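Side-chain contacts in dihydrofolate reductase (Moritella profunda, PDB 3IA4), which probably catalyses the NADPH-dependent reduction of 7,8-dihydrofolate to 5,6,7,8-tetrahydrofolate, a key step in folate metabolism: residues T75-A78 with D82-V85; T47-G52 with T67-E72; E141-D146 with H151-S156. One frame throughout, in Å; residues are numbered along the deposited sequence.

Interaction 1 (T75-A78 with D82-V85); sequences TVVA and DAVV. With NDP (NADPH dihydro-nicotinamide-adenine-dinucleotide phosphate), chain E.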
loop_
_atom_site.group_PDB
_atom_site.type_symbol
_atom_site.label_atom_id
_atom_site.label_comp_id
_atom_site.label_asym_id
_atom_site.label_seq_id
_atom_site.Cartn_x
_atom_site.Cartn_y
_atom_site.Cartn_z
ATOM N N THR A 75 9.104 12.265 6.510
ATOM C CA THR A 75 8.448 13.544 6.533
ATOM C C THR A 75 7.038 13.342 7.057
ATOM O O THR A 75 6.256 12.623 6.427
ATOM C CB THR A 75 8.389 14.092 5.099
ATOM O OG1 THR A 75 9.754 14.268 4.657
ATOM C CG2 THR A 75 7.570 15.404 5.039
ATOM N N VAL A 76 6.720 13.963 8.202
ATOM C CA VAL A 76 5.373 13.828 8.785
ATOM C C VAL A 76 4.529 14.981 8.340
ATOM O O VAL A 76 4.947 16.155 8.432
ATOM C CB VAL A 76 5.423 13.784 10.331
ATOM C CG1 VAL A 76 4.017 13.837 10.940
ATOM C CG2 VAL A 76 6.174 12.477 10.745
ATOM N N VAL A 77 3.328 14.677 7.852
ATOM C CA VAL A 77 2.388 15.733 7.405
ATOM C C VAL A 77 1.060 15.533 8.097
ATOM O O VAL A 77 0.699 14.389 8.455
ATOM C CB VAL A 77 2.182 15.710 5.909
ATOM C CG1 VAL A 77 3.493 16.129 5.148
ATOM C CG2 VAL A 77 1.747 14.312 5.469
ATOM N N ALA A 78 0.301 16.619 8.288
ATOM C CA ALA A 78 -0.896 16.506 9.095
ATOM C C ALA A 78 -2.183 16.429 8.290
ATOM O O ALA A 78 -3.283 16.310 8.865
ATOM C CB ALA A 78 -0.975 17.707 10.104
ATOM N N ASP A 82 -1.222 18.075 2.360
ATOM C CA ASP A 82 0.180 18.368 2.625
ATOM C C ASP A 82 1.060 17.218 2.149
ATOM O O ASP A 82 2.231 17.424 1.778
ATOM C CB ASP A 82 0.417 18.647 4.094
ATOM C CG ASP A 82 -0.167 19.976 4.540
ATOM O OD1 ASP A 82 -0.318 20.877 3.688
ATOM O OD2 ASP A 82 -0.482 20.121 5.745
ATOM N N ALA A 83 0.523 15.994 2.211
ATOM C CA ALA A 83 1.234 14.848 1.687
ATOM C C ALA A 83 1.508 15.045 0.203
ATOM O O ALA A 83 2.645 14.851 -0.280
ATOM C CB ALA A 83 0.448 13.488 1.982
ATOM N N VAL A 84 0.471 15.476 -0.526
ATOM C CA VAL A 84 0.584 15.726 -1.960
ATOM C C VAL A 84 1.608 16.834 -2.297
ATOM O O VAL A 84 2.382 16.683 -3.250
ATOM C CB VAL A 84 -0.776 16.059 -2.558
ATOM C CG1 VAL A 84 -0.641 16.533 -4.019
ATOM C CG2 VAL A 84 -1.671 14.801 -2.507
ATOM N N VAL A 85 1.623 17.896 -1.488
ATOM C CA VAL A 85 2.658 18.938 -1.611
ATOM C C VAL A 85 4.094 18.414 -1.398
ATOM O O VAL A 85 5.006 18.756 -2.149
ATOM C CB VAL A 85 2.383 20.155 -0.675
ATOM C CG1 VAL A 85 3.511 21.130 -0.760
ATOM C CG2 VAL A 85 1.062 20.812 -1.050
HETATM P PA NDP E . -3.014 3.516 9.074
HETATM O O1A NDP E . -3.920 3.969 7.958
HETATM O O2A NDP E . -1.677 2.905 8.792
HETATM O O5B NDP E . -2.752 4.703 10.168
HETATM C C5B NDP E . -3.881 5.477 10.627
HETATM C C4B NDP E . -3.287 6.632 11.424
HETATM O O4B NDP E . -2.852 7.604 10.464
HETATM C C3B NDP E . -4.391 7.409 12.183
HETATM O O3B NDP E . -4.665 6.778 13.429
HETATM C C2B NDP E . -3.827 8.816 12.292
HETATM O O2B NDP E . -2.674 8.851 13.140
HETATM C C1B NDP E . -3.246 8.939 10.898
HETATM N N9A NDP E . -4.172 9.542 9.916
HETATM C C8A NDP E . -5.100 8.881 9.205
HETATM N N7A NDP E . -5.711 9.703 8.328
HETATM C C5A NDP E . -5.137 10.930 8.474
HETATM C C6A NDP E . -5.258 12.255 7.849
HETATM N N6A NDP E . -6.182 12.529 6.872
HETATM N N1A NDP E . -4.403 13.219 8.335
HETATM C C2A NDP E . -3.472 13.033 9.265
HETATM N N3A NDP E . -3.319 11.854 9.862
HETATM C C4A NDP E . -4.116 10.796 9.495
HETATM O O3 NDP E . -3.807 2.529 10.082
HETATM P PN NDP E . -4.790 1.262 9.953
HETATM O O1N NDP E . -5.997 1.671 9.193
HETATM O O2N NDP E . -4.948 0.682 11.312
HETATM O O5D NDP E . -4.004 0.284 8.985
HETATM C C5D NDP E . -2.902 -0.446 9.506
HETATM C C4D NDP E . -3.087 -1.930 9.205
HETATM O O4D NDP E . -2.931 -2.168 7.757
HETATM C C3D NDP E . -2.055 -2.843 9.883
HETATM O O3D NDP E . -2.701 -4.077 10.249
HETATM C C2D NDP E . -1.043 -3.149 8.778
HETATM O O2D NDP E . -0.324 -4.394 8.959
HETATM C C1D NDP E . -1.965 -3.224 7.591
HETATM N N1N NDP E . -1.346 -2.965 6.295
HETATM C C2N NDP E . -1.497 -3.886 5.341
HETATM C C3N NDP E . -1.033 -3.636 4.074
HETATM C C7N NDP E . -1.208 -4.701 3.037
HETATM O O7N NDP E . -0.932 -4.426 1.887
HETATM N N7N NDP E . -1.763 -5.883 3.319
HETATM C C4N NDP E . -0.307 -2.369 3.651
HETATM C C5N NDP E . -0.289 -1.449 4.775
HETATM C C6N NDP E . -0.746 -1.784 6.026
HETATM P P2B NDP E . -2.608 9.866 14.406
HETATM O O1X NDP E . -1.187 9.825 14.763
HETATM O O2X NDP E . -3.184 11.136 13.878
HETATM O O3X NDP E . -3.575 9.298 15.408
HETATM O O HOH W 1 1.395 19.111 7.801
#
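Val77 meets Asp82 and Ala83 with both methyl branches, which its first torsion spreads over the start of the helix. CG1 lies anti to the carbonyl carbon (chi1 -68°), and CG2 sits between the backbone N and that carbon. This is a strand-to-helix connection at the edge of the eight-stranded sheet of dihydrofolate reductase: strand 75-77 is an outermost strand, and helix 80-87 follows after two residues. Val77 CG1 reaches the helix backbone, 3.8 Å from Asp82 O. CG2 meets the methyl group of the next residue, with Val77 CG2 3.8 Å from Ala83 CB. The Asp82 side chain comes in at the base of the valine, Asp82 CB lying 3.9 Å from Val77 CB. Ile61 of strand 60-63 touches both Val77 and Ala83 and continues the apolar patch onto the neighbouring strand.

The polar part of the contact runs through water. Asp82 OD2 stands 4.4 Å from Ala78 N, too far for direct bonding. One water bridges them, accepting from the amide and donating to the carboxylate. Asp82 N is hydrogen-bonded to Thr79 OG1, which ties the helix start to the turn before it. Ala78 also belongs to the NADPH pocket. Its carbonyl oxygen lies beside the adenine, with Ala78 O 3.3 Å from C2A of NADPH, although the C=O bond does not point at that atom.

Interaction 2 (T47-G52 with T67-E72); sequences TFESIG and TDYQPE. With NDP (NADPH dihydro-nicotinamide-adenine-dinucleotide phosphate), chain E.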
loop_
_atom_site.group_PDB
_atom_site.type_symbol
_atom_site.label_atom_id
_atom_site.label_comp_id
_atom_site.label_asym_id
_atom_site.label_seq_id
_atom_site.Cartn_x
_atom_site.Cartn_y
_atom_site.Cartn_z
ATOM N N THR A 47 0.805 2.145 9.909
ATOM C CA THR A 47 1.592 1.421 8.906
ATOM C C THR A 47 3.077 1.713 9.077
ATOM O O THR A 47 3.927 0.807 9.047
ATOM C CB THR A 47 1.092 1.744 7.474
ATOM O OG1 THR A 47 -0.206 1.115 7.348
ATOM C CG2 THR A 47 2.009 1.103 6.443
ATOM N N PHE A 48 3.415 2.986 9.286
ATOM C CA PHE A 48 4.839 3.264 9.529
ATOM C C PHE A 48 5.362 2.452 10.721
ATOM O O PHE A 48 6.468 1.943 10.674
ATOM C CB PHE A 48 5.062 4.752 9.755
ATOM C CG PHE A 48 6.503 5.069 10.086
ATOM C CD1 PHE A 48 7.495 4.881 9.145
ATOM C CD2 PHE A 48 6.845 5.522 11.351
ATOM C CE1 PHE A 48 8.853 5.100 9.483
ATOM C CE2 PHE A 48 8.186 5.775 11.678
ATOM C CZ PHE A 48 9.165 5.563 10.749
ATOM N N GLU A 49 4.595 2.405 11.809
ATOM C CA GLU A 49 5.066 1.715 13.013
ATOM C C GLU A 49 5.225 0.242 12.735
ATOM O O GLU A 49 6.164 -0.402 13.242
ATOM C CB GLU A 49 4.159 1.994 14.211
ATOM C CG GLU A 49 4.272 3.459 14.605
ATOM C CD GLU A 49 3.464 3.791 15.835
ATOM O OE1 GLU A 49 2.777 2.859 16.335
ATOM O OE2 GLU A 49 3.496 4.979 16.281
ATOM N N SER A 50 4.336 -0.275 11.923
ATOM C CA SER A 50 4.376 -1.700 11.533
ATOM C C SER A 50 5.650 -2.012 10.692
ATOM O O SER A 50 6.340 -3.032 10.895
ATOM C CB SER A 50 3.107 -2.051 10.772
ATOM O OG SER A 50 3.076 -3.410 10.394
ATOM N N ILE A 51 5.997 -1.128 9.767
ATOM C CA ILE A 51 7.221 -1.321 8.977
ATOM C C ILE A 51 8.472 -1.203 9.860
ATOM O O ILE A 51 9.451 -1.976 9.705
ATOM C CB ILE A 51 7.295 -0.276 7.843
ATOM C CG1 ILE A 51 6.136 -0.494 6.902
ATOM C CG2 ILE A 51 8.630 -0.434 7.051
ATOM C CD1 ILE A 51 5.899 0.644 5.849
ATOM N N GLY A 52 8.466 -0.218 10.753
ATOM C CA GLY A 52 9.480 -0.104 11.785
ATOM C C GLY A 52 10.744 0.694 11.446
ATOM O O GLY A 52 11.571 0.919 12.317
ATOM N N THR A 67 1.170 16.434 16.926
ATOM C CA THR A 67 2.075 17.529 16.554
ATOM C C THR A 67 3.528 17.274 16.971
ATOM O O THR A 67 4.427 17.783 16.321
ATOM C CB THR A 67 1.585 18.894 17.109
ATOM N N ASP A 68 3.771 16.474 18.012
ATOM C CA ASP A 68 5.157 16.143 18.379
ATOM C C ASP A 68 5.675 14.790 17.829
ATOM O O ASP A 68 6.725 14.284 18.254
ATOM C CB ASP A 68 5.357 16.256 19.898
ATOM N N TYR A 69 4.947 14.214 16.874
ATOM C CA TYR A 69 5.339 12.916 16.302
ATOM C C TYR A 69 6.346 13.155 15.178
ATOM O O TYR A 69 6.036 13.801 14.183
ATOM C CB TYR A 69 4.102 12.165 15.770
ATOM C CG TYR A 69 4.401 10.777 15.256
ATOM C CD1 TYR A 69 4.432 10.526 13.894
ATOM C CD2 TYR A 69 4.674 9.729 16.128
ATOM C CE1 TYR A 69 4.716 9.245 13.421
ATOM C CE2 TYR A 69 4.958 8.448 15.649
ATOM C CZ TYR A 69 4.949 8.223 14.298
ATOM O OH TYR A 69 5.179 6.954 13.812
ATOM N N GLN A 70 7.571 12.671 15.345
ATOM C CA GLN A 70 8.597 12.986 14.358
ATOM C C GLN A 70 9.713 11.962 14.275
ATOM O O GLN A 70 10.853 12.188 14.762
ATOM C CB GLN A 70 9.195 14.371 14.588
ATOM C CG GLN A 70 10.229 14.682 13.508
ATOM C CD GLN A 70 9.620 14.617 12.104
ATOM O OE1 GLN A 70 8.858 15.516 11.717
ATOM N NE2 GLN A 70 9.938 13.548 11.341
ATOM N N PRO A 71 9.414 10.818 13.665
ATOM C CA PRO A 71 10.454 9.798 13.534
ATOM C C PRO A 71 11.609 10.292 12.643
ATOM O O PRO A 71 11.422 11.131 11.744
ATOM C CB PRO A 71 9.708 8.616 12.883
ATOM C CG PRO A 71 8.187 8.987 13.030
ATOM C CD PRO A 71 8.184 10.449 12.940
ATOM N N GLU A 72 12.826 9.828 12.927
ATOM C CA GLU A 72 13.946 10.160 12.048
ATOM C C GLU A 72 13.720 9.616 10.632
ATOM O O GLU A 72 13.276 8.468 10.458
ATOM C CB GLU A 72 15.243 9.555 12.584
HETATM P PA NDP E . -3.014 3.516 9.074
HETATM O O1A NDP E . -3.920 3.969 7.958
HETATM O O2A NDP E . -1.677 2.905 8.792
HETATM O O5B NDP E . -2.752 4.703 10.168
HETATM C C5B NDP E . -3.881 5.477 10.627
HETATM C C4B NDP E . -3.287 6.632 11.424
HETATM O O4B NDP E . -2.852 7.604 10.464
HETATM C C3B NDP E . -4.391 7.409 12.183
HETATM O O3B NDP E . -4.665 6.778 13.429
HETATM C C2B NDP E . -3.827 8.816 12.292
HETATM O O2B NDP E . -2.674 8.851 13.140
HETATM C C1B NDP E . -3.246 8.939 10.898
HETATM N N9A NDP E . -4.172 9.542 9.916
HETATM C C8A NDP E . -5.100 8.881 9.205
HETATM N N7A NDP E . -5.711 9.703 8.328
HETATM C C5A NDP E . -5.137 10.930 8.474
HETATM C C6A NDP E . -5.258 12.255 7.849
HETATM N N6A NDP E . -6.182 12.529 6.872
HETATM N N1A NDP E . -4.403 13.219 8.335
HETATM C C2A NDP E . -3.472 13.033 9.265
HETATM N N3A NDP E . -3.319 11.854 9.862
HETATM C C4A NDP E . -4.116 10.796 9.495
HETATM O O3 NDP E . -3.807 2.529 10.082
HETATM P PN NDP E . -4.790 1.262 9.953
HETATM O O1N NDP E . -5.997 1.671 9.193
HETATM O O2N NDP E . -4.948 0.682 11.312
HETATM O O5D NDP E . -4.004 0.284 8.985
HETATM C C5D NDP E . -2.902 -0.446 9.506
HETATM C C4D NDP E . -3.087 -1.930 9.205
HETATM O O4D NDP E . -2.931 -2.168 7.757
HETATM C C3D NDP E . -2.055 -2.843 9.883
HETATM O O3D NDP E . -2.701 -4.077 10.249
HETATM C C2D NDP E . -1.043 -3.149 8.778
HETATM O O2D NDP E . -0.324 -4.394 8.959
HETATM C C1D NDP E . -1.965 -3.224 7.591
HETATM N N1N NDP E . -1.346 -2.965 6.295
HETATM C C2N NDP E . -1.497 -3.886 5.341
HETATM C C3N NDP E . -1.033 -3.636 4.074
HETATM C C7N NDP E . -1.208 -4.701 3.037
HETATM O O7N NDP E . -0.932 -4.426 1.887
HETATM N N7N NDP E . -1.763 -5.883 3.319
HETATM C C4N NDP E . -0.307 -2.369 3.651
HETATM C C5N NDP E . -0.289 -1.449 4.775
HETATM C C6N NDP E . -0.746 -1.784 6.026
HETATM P P2B NDP E . -2.608 9.866 14.406
HETATM O O1X NDP E . -1.187 9.825 14.763
HETATM O O2X NDP E . -3.184 11.136 13.878
HETATM O O3X NDP E . -3.575 9.298 15.408
#
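The Phe48 ring turns its CD2-CE2 edge towards Tyr69 and Pro71. The tyrosine hydroxyl comes to that edge, near the ring plane, with Tyr69 OH 3.3 Å from Phe48 CD2. The edge of the Tyr69 ring in turn meets Phe48, so the two rings do not stack. Pro71 and the phenylalanine run past one another head to tail, the proline meeting the ring obliquely. Pro71 CB lies 3.4 Å from Phe48 CE2, with Pro71 CG almost as near. Phe48 reaches this place because CG is anti to the backbone N (chi1 177°), which carries the ring away from the helix.

In the dihydrofolate reductase fold this contact joins helix 45-51, whose N-terminal turn meets the cofactor diphosphate, to the loop between strands 60-63 and 75-77. At the start of that helix segment, cofactor oxygen O2A receives two hydrogen bonds: one from Thr47 N at 2.8 Å and one from Thr47 OG1 at 2.7 Å. Ser50 and Ile51 touch methotrexate.

Glu49 comes at the tyrosine from another direction, its carboxylate plane 47° from the ring. Glu49 OE2 is 3.6 Å from Tyr69 OH, but its strong partner is Arg45, with which it forms a salt bridge. Arg45 also makes a cation-pi contact with Tyr69 and a hydrogen bond to NADPH. Within the loop, Gln70 NE2 donates to Pro71 O at 2.9 Å, and is hydrogen-bonded to Val74 O as well.

Interaction 3 (E141-D146 with H151-S156); sequences ESYAAD and HNYRFS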
loop_
_atom_site.group_PDB
_atom_site.type_symbol
_atom_site.label_atom_id
_atom_site.label_comp_id
_atom_site.label_asym_id
_atom_site.label_seq_id
_atom_site.Cartn_x
_atom_site.Cartn_y
_atom_site.Cartn_z
ATOM N N GLU A 141 0.822 -10.414 -13.146
ATOM C CA GLU A 141 1.866 -11.448 -12.967
ATOM C C GLU A 141 1.318 -12.505 -12.008
ATOM O O GLU A 141 0.642 -12.155 -11.064
ATOM C CB GLU A 141 3.148 -10.809 -12.387
ATOM C CG GLU A 141 3.676 -9.604 -13.189
ATOM C CD GLU A 141 4.769 -8.748 -12.478
ATOM O OE1 GLU A 141 5.495 -8.018 -13.212
ATOM O OE2 GLU A 141 4.901 -8.779 -11.215
ATOM N N SER A 142 1.576 -13.791 -12.254
ATOM C CA SER A 142 1.177 -14.889 -11.342
ATOM C C SER A 142 2.383 -15.499 -10.648
ATOM O O SER A 142 3.442 -15.673 -11.288
ATOM C CB SER A 142 0.541 -16.019 -12.161
ATOM O OG SER A 142 -0.853 -15.939 -12.092
ATOM N N TYR A 143 2.225 -15.868 -9.383
ATOM C CA TYR A 143 3.324 -16.434 -8.589
ATOM C C TYR A 143 2.887 -17.676 -7.813
ATOM O O TYR A 143 2.308 -17.584 -6.713
ATOM C CB TYR A 143 3.874 -15.402 -7.604
ATOM C CG TYR A 143 4.414 -14.142 -8.219
ATOM C CD1 TYR A 143 3.602 -13.033 -8.423
ATOM C CD2 TYR A 143 5.777 -14.021 -8.540
ATOM C CE1 TYR A 143 4.106 -11.874 -8.979
ATOM C CE2 TYR A 143 6.284 -12.844 -9.090
ATOM C CZ TYR A 143 5.443 -11.778 -9.308
ATOM O OH TYR A 143 5.905 -10.587 -9.851
ATOM N N ALA A 144 3.171 -18.866 -8.343
ATOM C CA ALA A 144 2.735 -20.075 -7.642
ATOM C C ALA A 144 3.551 -20.242 -6.349
ATOM O O ALA A 144 4.708 -19.812 -6.265
ATOM C CB ALA A 144 2.886 -21.320 -8.549
ATOM N N ALA A 145 2.905 -20.841 -5.366
ATOM C CA ALA A 145 3.551 -21.157 -4.064
ATOM C C ALA A 145 4.889 -21.897 -4.303
ATOM O O ALA A 145 5.001 -22.699 -5.220
ATOM C CB ALA A 145 2.642 -22.035 -3.270
ATOM N N ASP A 146 5.868 -21.640 -3.446
ATOM C CA ASP A 146 7.162 -22.383 -3.528
ATOM C C ASP A 146 7.695 -22.665 -2.118
ATOM O O ASP A 146 6.989 -22.459 -1.137
ATOM C CB ASP A 146 8.206 -21.647 -4.384
ATOM C CG ASP A 146 8.658 -20.282 -3.808
ATOM O OD1 ASP A 146 8.494 -20.009 -2.602
ATOM O OD2 ASP A 146 9.265 -19.465 -4.569
ATOM N N HIS A 151 1.703 -19.706 -0.135
ATOM C CA HIS A 151 0.419 -19.450 -0.760
ATOM C C HIS A 151 0.630 -18.946 -2.155
ATOM O O HIS A 151 1.558 -18.184 -2.389
ATOM C CB HIS A 151 -0.307 -18.296 0.032
ATOM C CG HIS A 151 -0.273 -18.500 1.512
ATOM N ND1 HIS A 151 -0.840 -19.602 2.106
ATOM C CD2 HIS A 151 0.242 -17.749 2.522
ATOM C CE1 HIS A 151 -0.640 -19.554 3.415
ATOM N NE2 HIS A 151 0.004 -18.436 3.697
ATOM N N ASN A 152 -0.264 -19.319 -3.075
ATOM C CA ASN A 152 -0.277 -18.723 -4.382
ATOM C C ASN A 152 -0.651 -17.241 -4.255
ATOM O O ASN A 152 -1.496 -16.892 -3.446
ATOM C CB ASN A 152 -1.366 -19.373 -5.210
ATOM C CG ASN A 152 -1.099 -20.850 -5.494
ATOM O OD1 ASN A 152 0.026 -21.240 -5.612
ATOM N ND2 ASN A 152 -2.152 -21.661 -5.600
ATOM N N TYR A 153 -0.048 -16.415 -5.079
ATOM C CA TYR A 153 -0.477 -14.991 -5.146
ATOM C C TYR A 153 -0.304 -14.457 -6.530
ATOM O O TYR A 153 0.309 -15.117 -7.383
ATOM C CB TYR A 153 0.197 -14.128 -4.068
ATOM C CG TYR A 153 1.715 -14.009 -4.215
ATOM C CD1 TYR A 153 2.556 -15.012 -3.758
ATOM C CD2 TYR A 153 2.270 -12.903 -4.832
ATOM C CE1 TYR A 153 3.973 -14.898 -3.921
ATOM C CE2 TYR A 153 3.667 -12.762 -4.974
ATOM C CZ TYR A 153 4.494 -13.762 -4.514
ATOM O OH TYR A 153 5.873 -13.615 -4.674
ATOM N N ARG A 154 -0.907 -13.305 -6.803
ATOM C CA ARG A 154 -0.805 -12.793 -8.166
ATOM C C ARG A 154 -0.876 -11.279 -8.065
ATOM O O ARG A 154 -1.390 -10.720 -7.093
ATOM C CB ARG A 154 -1.908 -13.344 -9.098
ATOM C CG ARG A 154 -3.251 -12.801 -8.733
ATOM C CD ARG A 154 -4.378 -13.514 -9.521
ATOM N NE ARG A 154 -5.689 -13.046 -9.041
ATOM C CZ ARG A 154 -6.337 -13.583 -8.008
ATOM N NH1 ARG A 154 -7.522 -13.082 -7.631
ATOM N NH2 ARG A 154 -5.798 -14.607 -7.314
ATOM N N PHE A 155 -0.289 -10.635 -9.052
ATOM C CA PHE A 155 -0.325 -9.167 -9.167
ATOM C C PHE A 155 -1.280 -8.682 -10.246
ATOM O O PHE A 155 -1.342 -9.246 -11.329
ATOM C CB PHE A 155 1.080 -8.721 -9.516
ATOM C CG PHE A 155 1.177 -7.259 -9.716
ATOM C CD1 PHE A 155 0.946 -6.407 -8.626
ATOM C CD2 PHE A 155 1.391 -6.707 -10.981
ATOM C CE1 PHE A 155 0.966 -5.027 -8.787
ATOM C CE2 PHE A 155 1.427 -5.297 -11.150
ATOM C CZ PHE A 155 1.202 -4.474 -10.057
ATOM N N SER A 156 -2.033 -7.610 -9.961
ATOM C CA SER A 156 -2.930 -7.039 -10.947
ATOM C C SER A 156 -2.825 -5.527 -10.822
ATOM O O SER A 156 -3.112 -4.981 -9.743
ATOM C CB SER A 156 -4.364 -7.520 -10.618
ATOM O OG SER A 156 -5.355 -6.893 -11.387
#
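Tyr143 and Tyr153 form the main aromatic contact. Their planes are nearly parallel, 11° apart, but offset, with little of one ring above the other. The Tyr143 methylene fills the place over the ring instead: Tyr143 CB lies over one face of Tyr153, 3.6 Å from the ring centroid, as a CH-pi contact. Tyr153 CG sits between its backbone N and carbonyl carbon (chi1 65°), which brings the ring back under Tyr143. Tyr143 CD1 closes the pair at 3.5 Å from Tyr153 CE2.

Backbone hydrogen bonds join the strands in two reciprocal pairs, Glu141 with Phe155 and Tyr143 with Tyr153. The shortest runs from Phe155 N to Glu141 O, at 2.7 Å. Ser142 and Arg154 form the non-hydrogen-bonded pair between them. These are the two arms of an antiparallel beta hairpin, strands 135-143 and 153-160, with 135-143 at the edge of the large sheet. Glu141, Tyr143, Tyr153 and Phe155 share the face packed against helix 26-36, where Leu31 touches both Tyr143 and Phe155. Ser142 and Arg154 lie on the reverse face.

Two side chains add polar bonds. Beyond the Tyr143-Tyr153 pair, Asn152 OD1 accepts from Ala145 N at 2.9 Å, in the plane of its amide carbonyl. Along one strand, Tyr143 OH donates to Glu141 OE2; the 2.5 Å length is very short and should be read with caution. The carboxylate lies beside Phe155, with Glu141 OE2 4.1 Å from Phe155 CD2.

Overall arrangement
The three contacts follow one another along the chain, in the order interaction 2, interaction 1, interaction 3. Interactions 1 and 2 are neighbours, their centres 13 Å apart. They meet where Val76 of strand 75-77 packs on Pro71, and both touch NADPH: interaction 1 at its adenine end, interaction 2 at a phosphate oxygen. Interaction 3 lies on the opposite side of the chain's centre, about 34 Å from interaction 1 and 31 Å from interaction 2, centre to centre. Interactions 1 and 3 share the eight-stranded sheet and include its two outermost strands, 75-77 and 135-143. Interactions 1 and 2 thus line the cofactor site, while the hairpin's Phe155 side chain lies about 7 Å from methotrexate.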